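Local coordinates for 3'-5'-exonuclease (Saccharomyces cerevisiae, PDB 3E2V), which probably cuts double-stranded DNA internally and degrades it from the 3' to the 5' end, as a magnesium-dependent nuclease of the TatD family, at residues L56-S61 and I159-L164; G88-C93 and F200-S205; N20-M25 and I62-S67. All coordinates share one frame; numbering follows the deposited sequence. Where two conformers were deposited one is given.

Interaction 1. Residues L56-S61 and I159-L164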
# COMPACT_ATOMS: atom_id res chain seq x y z
N LEU A 56 -2.19 -2.20 -7.60
CA LEU A 56 -2.86 -1.17 -6.84
C LEU A 56 -1.89 -0.02 -6.61
O LEU A 56 -0.83 -0.22 -5.99
CB LEU A 56 -3.34 -1.76 -5.50
CG LEU A 56 -4.15 -0.84 -4.59
CD1 LEU A 56 -5.53 -0.55 -5.21
CD2 LEU A 56 -4.34 -1.51 -3.23
N VAL A 57 -2.24 1.15 -7.13
CA VAL A 57 -1.40 2.35 -7.02
C VAL A 57 -1.74 3.06 -5.71
O VAL A 57 -2.89 3.36 -5.46
CB VAL A 57 -1.62 3.29 -8.24
CG1 VAL A 57 -0.84 4.59 -8.12
CG2 VAL A 57 -1.23 2.56 -9.52
N THR A 58 -0.73 3.28 -4.88
CA THR A 58 -0.95 3.88 -3.56
C THR A 58 -1.12 5.38 -3.60
O THR A 58 -0.40 6.10 -4.32
CB THR A 58 0.22 3.63 -2.64
OG1 THR A 58 1.41 4.03 -3.31
CG2 THR A 58 0.32 2.18 -2.26
N GLY A 59 -2.09 5.87 -2.82
CA GLY A 59 -2.27 7.30 -2.56
C GLY A 59 -1.97 7.55 -1.09
O GLY A 59 -2.39 6.75 -0.23
N SER A 60 -1.24 8.62 -0.77
CA SER A 60 -0.80 8.87 0.62
C SER A 60 -1.20 10.23 1.21
O SER A 60 -0.88 10.54 2.37
CB SER A 60 0.72 8.69 0.74
OG SER A 60 1.40 9.67 -0.04
N SER A 61 -1.86 11.06 0.41
CA SER A 61 -2.41 12.33 0.87
C SER A 61 -3.56 12.70 -0.06
O SER A 61 -3.82 11.99 -1.05
CB SER A 61 -1.34 13.42 0.87
OG SER A 61 -0.96 13.73 -0.46
N ILE A 159 -9.60 2.15 0.39
CA ILE A 159 -9.37 3.35 1.20
C ILE A 159 -8.06 3.18 1.95
O ILE A 159 -7.89 2.20 2.70
CB ILE A 159 -10.58 3.59 2.15
CG1 ILE A 159 -11.79 4.03 1.31
CG2 ILE A 159 -10.24 4.61 3.23
CD1 ILE A 159 -13.14 3.89 2.05
N GLY A 160 -7.14 4.11 1.74
CA GLY A 160 -5.80 4.05 2.33
C GLY A 160 -4.86 4.84 1.45
O GLY A 160 -5.33 5.43 0.48
N GLU A 161 -3.56 4.92 1.74
CA GLU A 161 -2.91 4.33 2.91
C GLU A 161 -3.24 5.12 4.17
O GLU A 161 -2.94 6.30 4.21
CB GLU A 161 -1.40 4.40 2.72
CG GLU A 161 -0.85 3.42 1.73
CD GLU A 161 0.66 3.33 1.77
OE1 GLU A 161 1.23 3.13 2.87
OE2 GLU A 161 1.27 3.45 0.70
N ILE A 162 -3.82 4.47 5.18
CA ILE A 162 -4.06 5.12 6.47
C ILE A 162 -3.52 4.26 7.60
O ILE A 162 -3.44 3.03 7.47
CB ILE A 162 -5.57 5.44 6.69
CG1 ILE A 162 -6.42 4.16 6.67
CG2 ILE A 162 -6.07 6.42 5.61
CD1 ILE A 162 -7.90 4.40 7.03
N GLY A 163 -3.12 4.89 8.69
CA GLY A 163 -2.64 4.12 9.83
C GLY A 163 -1.72 4.91 10.71
O GLY A 163 -1.92 6.12 10.91
N LEU A 164 -0.70 4.23 11.22
CA LEU A 164 0.22 4.82 12.19
C LEU A 164 1.66 4.51 11.82
O LEU A 164 1.95 3.40 11.36
CB LEU A 164 -0.08 4.27 13.60
CG LEU A 164 -1.48 4.48 14.17
CD1 LEU A 164 -1.60 3.85 15.56
CD2 LEU A 164 -1.78 5.97 14.27

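Interaction 2. Residues G88-C93 and F200-S205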
# COMPACT_ATOMS: atom_id res chain seq x y z
N GLY A 88 -6.62 8.18 0.38
CA GLY A 88 -6.45 8.28 1.83
C GLY A 88 -5.28 9.16 2.19
O GLY A 88 -4.54 9.58 1.32
N VAL A 89 -5.15 9.45 3.48
CA VAL A 89 -4.02 10.27 3.98
C VAL A 89 -3.20 9.47 4.98
O VAL A 89 -3.72 9.05 6.01
CB VAL A 89 -4.50 11.60 4.61
CG1 VAL A 89 -3.31 12.47 5.00
CG2 VAL A 89 -5.38 12.35 3.63
N HIS A 90 -1.94 9.26 4.64
CA HIS A 90 -0.98 8.44 5.38
C HIS A 90 -0.53 9.22 6.62
O HIS A 90 -0.58 10.44 6.63
CB HIS A 90 0.16 8.22 4.38
CG HIS A 90 1.32 7.40 4.83
ND1 HIS A 90 2.22 7.83 5.77
CD2 HIS A 90 1.80 6.24 4.35
CE1 HIS A 90 3.19 6.94 5.90
NE2 HIS A 90 2.97 5.97 5.03
N PRO A 91 -0.11 8.51 7.68
CA PRO A 91 0.39 9.21 8.86
C PRO A 91 1.50 10.25 8.56
O PRO A 91 1.59 11.24 9.31
CB PRO A 91 0.88 8.07 9.77
CG PRO A 91 0.97 6.86 8.86
CD PRO A 91 -0.13 7.04 7.87
N CYS A 92 2.28 10.07 7.48
CA CYS A 92 3.28 11.07 7.00
C CYS A 92 2.68 12.44 6.87
O CYS A 92 3.37 13.46 6.98
CB CYS A 92 3.80 10.73 5.57
SG CYS A 92 2.52 10.70 4.21
N CYS A 93 1.40 12.47 6.56
CA CYS A 93 0.84 13.60 5.85
C CYS A 93 -0.40 14.15 6.51
O CYS A 93 -1.08 15.02 5.93
CB CYS A 93 0.55 13.16 4.41
SG CYS A 93 2.10 12.63 3.51
N PHE A 200 -6.58 -0.26 3.16
CA PHE A 200 -5.17 -0.43 2.88
C PHE A 200 -4.43 0.31 3.98
O PHE A 200 -4.38 1.55 4.00
CB PHE A 200 -4.88 0.12 1.47
CG PHE A 200 -3.50 -0.20 0.97
CD1 PHE A 200 -3.20 -1.44 0.44
CD2 PHE A 200 -2.51 0.75 1.02
CE1 PHE A 200 -1.93 -1.72 -0.03
CE2 PHE A 200 -1.22 0.46 0.56
CZ PHE A 200 -0.94 -0.77 0.02
N LEU A 201 -3.90 -0.46 4.93
CA LEU A 201 -3.46 0.07 6.22
C LEU A 201 -1.95 0.07 6.34
O LEU A 201 -1.28 -0.86 5.90
CB LEU A 201 -4.09 -0.78 7.32
CG LEU A 201 -5.62 -0.80 7.40
CD1 LEU A 201 -6.12 -2.01 8.20
CD2 LEU A 201 -6.20 0.52 7.90
N HIS A 202 -1.45 1.14 6.94
CA HIS A 202 -0.02 1.33 7.21
C HIS A 202 0.21 1.17 8.71
O HIS A 202 -0.48 1.78 9.54
CB HIS A 202 0.43 2.72 6.72
CG HIS A 202 1.89 2.99 6.90
ND1 HIS A 202 2.82 2.73 5.92
CD2 HIS A 202 2.57 3.52 7.94
CE1 HIS A 202 4.02 3.06 6.36
NE2 HIS A 202 3.90 3.55 7.59
N MET A 203 1.18 0.34 9.08
CA MET A 203 1.57 0.20 10.46
C MET A 203 3.08 0.03 10.50
O MET A 203 3.65 -0.92 9.91
CB MET A 203 0.89 -1.01 11.12
CG MET A 203 1.07 -1.13 12.65
SD MET A 203 2.70 -1.75 13.19
CE MET A 203 2.51 -3.50 12.81
N ARG A 204 3.73 0.94 11.21
CA ARG A 204 5.14 0.77 11.53
C ARG A 204 5.39 1.14 12.98
O ARG A 204 5.09 2.26 13.39
CB ARG A 204 5.99 1.65 10.64
CG ARG A 204 7.47 1.50 10.91
CD ARG A 204 8.28 1.63 9.64
NE ARG A 204 8.03 2.93 9.01
CZ ARG A 204 8.52 3.29 7.82
NH1 ARG A 204 8.24 4.48 7.34
NH2 ARG A 204 9.29 2.45 7.13
N SER A 205 5.94 0.19 13.74
CA SER A 205 6.37 0.42 15.14
C SER A 205 5.27 0.93 16.06
O SER A 205 5.53 1.62 17.05
CB SER A 205 7.60 1.34 15.19
OG SER A 205 8.61 0.85 14.33

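Interaction 3. Residues N20-M25 and I62-S67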
# COMPACT_ATOMS: atom_id res chain seq x y z
N ASN A 20 3.96 2.16 -5.94
CA ASN A 20 3.97 3.61 -5.72
C ASN A 20 4.25 4.33 -7.03
O ASN A 20 5.30 4.95 -7.20
CB ASN A 20 5.03 3.96 -4.68
CG ASN A 20 4.79 3.27 -3.37
OD1 ASN A 20 3.91 3.67 -2.60
ND2 ASN A 20 5.59 2.23 -3.09
N LEU A 21 3.31 4.21 -7.96
CA LEU A 21 3.55 4.67 -9.33
C LEU A 21 3.71 6.17 -9.48
O LEU A 21 4.33 6.63 -10.44
CB LEU A 21 2.43 4.15 -10.23
CG LEU A 21 2.79 4.17 -11.72
CD1 LEU A 21 3.94 3.21 -12.05
CD2 LEU A 21 1.56 3.84 -12.55
N THR A 22 3.19 6.94 -8.53
CA THR A 22 3.42 8.39 -8.56
C THR A 22 4.81 8.81 -8.08
O THR A 22 5.12 10.00 -8.11
CB THR A 22 2.40 9.14 -7.69
OG1 THR A 22 2.60 8.79 -6.31
CG2 THR A 22 0.99 8.82 -8.12
N ASP A 23 5.64 7.86 -7.61
CA ASP A 23 6.92 8.25 -7.07
C ASP A 23 7.77 8.97 -8.11
O ASP A 23 7.79 8.56 -9.27
CB ASP A 23 7.69 7.05 -6.54
CG ASP A 23 8.89 7.49 -5.75
OD1 ASP A 23 8.74 7.74 -4.54
OD2 ASP A 23 9.95 7.65 -6.36
N PRO A 24 8.45 10.07 -7.73
CA PRO A 24 9.27 10.77 -8.72
C PRO A 24 10.29 9.94 -9.50
O PRO A 24 10.57 10.27 -10.64
CB PRO A 24 9.95 11.87 -7.89
CG PRO A 24 8.91 12.17 -6.84
CD PRO A 24 8.45 10.79 -6.44
N MET A 25 10.79 8.84 -8.92
CA MET A 25 11.77 8.01 -9.65
C MET A 25 11.17 7.43 -10.94
O MET A 25 11.85 7.28 -11.96
CB MET A 25 12.31 6.88 -8.77
CG MET A 25 13.29 7.33 -7.70
SD MET A 25 14.17 5.90 -6.88
CE MET A 25 13.39 5.98 -5.30
N ILE A 62 -4.27 13.78 0.24
CA ILE A 62 -5.31 14.21 -0.69
C ILE A 62 -4.66 14.52 -2.05
O ILE A 62 -5.09 14.00 -3.09
CB ILE A 62 -6.18 15.38 -0.15
CG1 ILE A 62 -6.94 14.91 1.10
CG2 ILE A 62 -7.16 15.80 -1.22
CD1 ILE A 62 -7.70 16.03 1.89
N ALA A 63 -3.60 15.32 -2.04
CA ALA A 63 -2.93 15.68 -3.29
C ALA A 63 -2.37 14.46 -4.02
O ALA A 63 -2.53 14.32 -5.25
CB ALA A 63 -1.84 16.70 -3.05
N GLU A 64 -1.74 13.56 -3.28
CA GLU A 64 -1.17 12.37 -3.89
C GLU A 64 -2.23 11.41 -4.39
O GLU A 64 -2.04 10.73 -5.41
CB GLU A 64 -0.23 11.65 -2.91
CG GLU A 64 1.18 12.21 -2.92
CD GLU A 64 1.95 11.77 -4.16
OE1 GLU A 64 2.19 10.56 -4.33
OE2 GLU A 64 2.31 12.65 -4.97
N SER A 65 -3.37 11.36 -3.70
CA SER A 65 -4.48 10.53 -4.15
C SER A 65 -5.01 11.09 -5.46
O SER A 65 -5.32 10.33 -6.38
CB SER A 65 -5.58 10.47 -3.10
OG SER A 65 -5.14 9.77 -1.94
N GLN A 66 -5.10 12.42 -5.54
CA GLN A 66 -5.50 13.07 -6.78
C GLN A 66 -4.51 12.79 -7.91
O GLN A 66 -4.92 12.49 -9.04
CB GLN A 66 -5.68 14.57 -6.56
CG GLN A 66 -6.28 15.30 -7.75
CD GLN A 66 -7.70 14.87 -8.06
OE1 GLN A 66 -8.53 14.68 -7.15
NE2 GLN A 66 -8.00 14.69 -9.36
N SER A 67 -3.21 12.87 -7.62
CA SER A 67 -2.18 12.47 -8.60
C SER A 67 -2.36 11.03 -9.08
O SER A 67 -2.21 10.75 -10.27
CB SER A 67 -0.77 12.67 -8.03
OG SER A 67 -0.53 14.05 -7.83

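Interaction 1. Residues L56-S61 and I159-L164
Thr58 and Glu161 cross at an angle, the threonine methyl lying beside one carboxylate oxygen of the glutamate. In one of the two modelled conformations of these side chains, Thr58 CG2 is 3.4 Å from Glu161 OE2 and Thr58 CB is 3.5 Å from the same oxygen, so the carbon side of the threonine does the touching. Its hydroxyl serves another partner: Thr58 OG1 is hydrogen-bonded to Asn20 OD1. Glu161 reaches this place with CG anti to its own carbonyl carbon (chi1 -75°) and the chain extended beyond, which carries the carboxylate past Gly59 to the threonine. The ring of Phe200 packs against both Thr58 and Glu161.

The backbones meet at one hydrogen bond, from Glu161 N to Gly59 O at 2.9 Å. It is nearly straight at the hydrogen (161°) and runs almost along the line of the Gly59 carbonyl (176°). The peptide between Gly160 and Glu161 is cis, which puts the Gly160 oxygen on the same side as the Glu161 N-H. The two carbonyl oxygens, Gly59 O and Gly160 O, therefore come within 3.3 Å of each other without a proton between them. Thr86 OG1, from the strand between the two segments, is hydrogen-bonded to both Gly160 O and Gly59 N and so links the two segments a second time.

Glu161 is a magnesium-binding residue of this protein, although here its nearest side-chain atom stays about 4 Å from the ion, which His253 and Asp303 hold. A carboxylate presented just beyond strand 52-57, at the corner in strand 156-165, next to histidine and aspartate ligands, is typical of the metal centre at the mouth of a TIM barrel in the metallo-dependent hydrolases.

Interaction 2. Residues G88-C93 and F200-S205
At the mouth of the TIM barrel, the loop after strand 82-87 brings His90 over the ring of His202 from strand 199-204. His90 NE2 sits over one face of the His202 ring, near its centre and 3.3 Å above the plane. The centroids are 4.2 Å apart and the planes are inclined at 49°, an oblique pair. Both imidazoles leave the backbone with CG anti to N, which swings them into the space between the segments. Pro91 adds its CG at 3.8 Å from His202 CD2.

Each ring is fixed separately. Cys92 N donates to His90 ND1 at 2.8 Å, in the plane of the imidazole, while a vicinal disulfide joins Cys92 to Cys93. His202 NE2 is hydrogen-bonded to Asp165 OD2, and its ND1 makes a weak hydrogen bond with Glu161 OE1. A leucine in place of His202 would probably leave Asp165 and Glu161 without these partners and deprive His90 of the flat face beneath its NE2. The nearest His202 side-chain atom is about 5 Å from bound magnesium, and histidines and carboxylates at the C-terminal ends of barrel strands are characteristic of the metal pocket in TatD-type hydrolases.

Interaction 3. Residues N20-M25 and I62-S67
Across the contact a single hydrogen bond carries the polar part: Thr22 OG1 donates to Glu64 OE1 at 2.7 Å. The hydroxyl meets the carboxylate oxygen on its syn side, 17° out of the plane of the group. Glu64 bends at its second torsion (chi2 -75°), which turns its end off the helix and toward the loop.

Apolar packing comes from the other branch of the same threonine. Thr22 CG2 lies 4.1 Å from Ser67 C and 4.2 Å from Ser67 CB, one helical turn beyond Glu64, so the side chain straddles two successive turns. Leu71 extends this packing one turn further along the helix.

The two elements are the loop after strand 18-19 and the first turns of helix 62-75, the helix that follows barrel strand 52-57; Ser61 caps its start by accepting from Glu64 N.

Within the loop, two turns follow each other. Asn20 to Asp23 form a type I beta turn, closed by Asp23 N to Asn20 O at 3.0 Å, with Thr22 in its second corner. Directly after it comes an Asx turn, in which Met25 N donates to Asp23 OD2 at 2.9 Å. At the start of the turn, Asn20 ND2 is hydrogen-bonded to Asp303 OD1, a side chain that holds the magnesium ion, while Asp23 and Met25 both pack on Pro305 and Trp306.

How the interactions relate
From the N terminus, the loop 20-25 is met first by helix residues 62-67, so interaction 3 closes a short excursion through helix 40-49 and strand 52-57. Interaction 1 opens inside that excursion at 56-61 and closes only at 159-164, crossing interaction 3. Interaction 2 opens at 88-93, after interaction 3 has closed, and ends at 200-205, crossing interaction 1. Hydrogen bonds probably join them: Asn20 with Thr58 between interactions 3 and 1, Ser60 with His90 and Ile162 with His202 between 1 and 2, and Ser65 with Gly88 between 3 and 2. Together they connect loops and strand ends around the barrel mouth with the helix following strand 52-57.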